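Local coordinates for wsv230 (Shrimp white spot syndrome virus, PDB 2GJ2), which is a nonstructural viral protein with a ferredoxin fold that binds cadmium ions in the crystal and is probably a metal-binding protein, at residues T6-A11 and T55-G60. Numbering follows the deposited sequence.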
# COMPACT_ATOMS: atom_id res chain seq x y z
N THR A 6 -14.05 -13.08 16.84
CA THR A 6 -13.77 -12.71 15.46
C THR A 6 -13.12 -11.34 15.44
O THR A 6 -13.60 -10.40 16.09
CB THR A 6 -15.05 -12.67 14.60
OG1 THR A 6 -15.54 -14.00 14.39
CG2 THR A 6 -14.77 -12.02 13.24
N PHE A 7 -12.01 -11.23 14.71
CA PHE A 7 -11.29 -9.96 14.57
C PHE A 7 -11.51 -9.40 13.17
O PHE A 7 -11.43 -10.13 12.18
CB PHE A 7 -9.79 -10.13 14.78
CG PHE A 7 -8.98 -8.90 14.42
CD1 PHE A 7 -8.90 -7.82 15.29
CD2 PHE A 7 -8.36 -8.80 13.17
CE1 PHE A 7 -8.22 -6.65 14.93
CE2 PHE A 7 -7.68 -7.65 12.80
CZ PHE A 7 -7.61 -6.57 13.69
N GLN A 8 -11.78 -8.10 13.10
CA GLN A 8 -12.00 -7.44 11.83
C GLN A 8 -11.55 -5.99 11.80
O GLN A 8 -11.80 -5.21 12.74
CB GLN A 8 -13.47 -7.49 11.42
CG GLN A 8 -13.92 -8.82 10.85
CD GLN A 8 -15.28 -8.73 10.17
OE1 GLN A 8 -15.78 -9.73 9.65
NE2 GLN A 8 -15.88 -7.54 10.18
N THR A 9 -10.89 -5.64 10.70
CA THR A 9 -10.41 -4.29 10.48
C THR A 9 -10.56 -3.97 9.00
O THR A 9 -10.28 -4.80 8.15
CB THR A 9 -8.92 -4.14 10.89
OG1 THR A 9 -8.47 -2.81 10.62
CG2 THR A 9 -8.07 -5.14 10.13
N ASP A 10 -11.03 -2.77 8.71
CA ASP A 10 -11.19 -2.33 7.34
C ASP A 10 -9.96 -1.51 6.96
O ASP A 10 -9.77 -1.18 5.78
CB ASP A 10 -12.43 -1.45 7.21
CG ASP A 10 -13.70 -2.24 7.23
OD1 ASP A 10 -13.96 -2.96 6.24
OD2 ASP A 10 -14.44 -2.15 8.23
N ALA A 11 -9.14 -1.19 7.95
CA ALA A 11 -7.96 -0.40 7.70
C ALA A 11 -6.64 -1.19 7.78
O ALA A 11 -6.58 -2.32 8.28
CB ALA A 11 -7.92 0.73 8.66
N THR A 55 -12.01 -6.13 3.58
CA THR A 55 -12.12 -6.29 5.01
C THR A 55 -11.24 -7.49 5.42
O THR A 55 -11.36 -8.57 4.85
CB THR A 55 -13.59 -6.56 5.43
OG1 THR A 55 -14.28 -5.31 5.59
CG2 THR A 55 -13.66 -7.34 6.72
N PHE A 56 -10.34 -7.27 6.38
CA PHE A 56 -9.49 -8.35 6.85
C PHE A 56 -10.21 -9.06 8.00
O PHE A 56 -10.57 -8.41 8.99
CB PHE A 56 -8.16 -7.81 7.35
CG PHE A 56 -7.27 -8.87 7.90
CD1 PHE A 56 -6.54 -9.69 7.05
CD2 PHE A 56 -7.19 -9.08 9.29
CE1 PHE A 56 -5.73 -10.71 7.56
CE2 PHE A 56 -6.39 -10.10 9.82
CZ PHE A 56 -5.66 -10.92 8.95
N VAL A 57 -10.41 -10.37 7.86
CA VAL A 57 -11.13 -11.17 8.87
C VAL A 57 -10.43 -12.45 9.34
O VAL A 57 -10.09 -13.30 8.54
CB VAL A 57 -12.52 -11.61 8.36
CG1 VAL A 57 -13.44 -10.43 8.21
CG2 VAL A 57 -12.37 -12.31 7.03
N LEU A 58 -10.27 -12.56 10.66
CA LEU A 58 -9.67 -13.73 11.32
C LEU A 58 -10.80 -14.27 12.19
O LEU A 58 -11.15 -13.67 13.22
CB LEU A 58 -8.50 -13.32 12.22
CG LEU A 58 -7.17 -12.88 11.61
CD1 LEU A 58 -6.32 -12.21 12.68
CD2 LEU A 58 -6.44 -14.08 11.03
N ASN A 59 -11.37 -15.40 11.78
CA ASN A 59 -12.47 -15.98 12.54
C ASN A 59 -12.06 -16.32 13.97
O ASN A 59 -12.87 -16.22 14.89
CB ASN A 59 -13.02 -17.21 11.82
CG ASN A 59 -13.72 -16.87 10.51
OD1 ASN A 59 -13.13 -16.94 9.43
ND2 ASN A 59 -14.99 -16.47 10.60
N GLY A 60 -10.80 -16.70 14.15
CA GLY A 60 -10.32 -17.07 15.46
C GLY A 60 -9.89 -15.93 16.38
O GLY A 60 -9.64 -16.15 17.57
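Phe7 and Phe56 each carry CG anti to the backbone N (chi1 170° and 178°), and the two rings meet above a small antiparallel ribbon, strand 7-9 paired with strand 56-58, which sits beside the four-stranded sheet of this ferredoxin fold. The rings meet edge to edge rather than stacking, Phe56 CD2 3.8 Å from Phe7 CE2, and the two side chains cross at about a right angle. Leu58 runs alongside Phe7 on the same face and brings its CD1 to Phe7 CD2, while the methyl CG2 of Thr9 lies 3.9 Å from CB of Phe56. Together they form the better-buried side of the ribbon: Phe56 goes on to meet the rings of Phe13 and Phe30, Leu58 reaches Leu65 of helix 62-69, and Phe7, only partly covered, touches Ile76 of strand 75-78.

Two hydrogen-bonded pairs hold the backbones together. Phe7 and Leu58 exchange nearly straight N-H...O bonds; Thr9 and Phe56 are also doubly bonded, but more bent, with Thr9 N to Phe56 O stretched to 3.3 Å. Between them, Gln8 and Val57 make a non-hydrogen-bonded pair, their side chains on the more exposed face. Beyond strand 7-9, the backbone O of Asp10 accepts a hydrogen bond from Gln52 NE2 of the second subunit. Asp10 CG lies anti to its own carbonyl carbon (chi1 -76°), which swings OD1 across to Thr55, just before strand 56-58; Thr55 OG1 donates to Asp10 OD1 at a modelled, suspiciously short 2.5 Å.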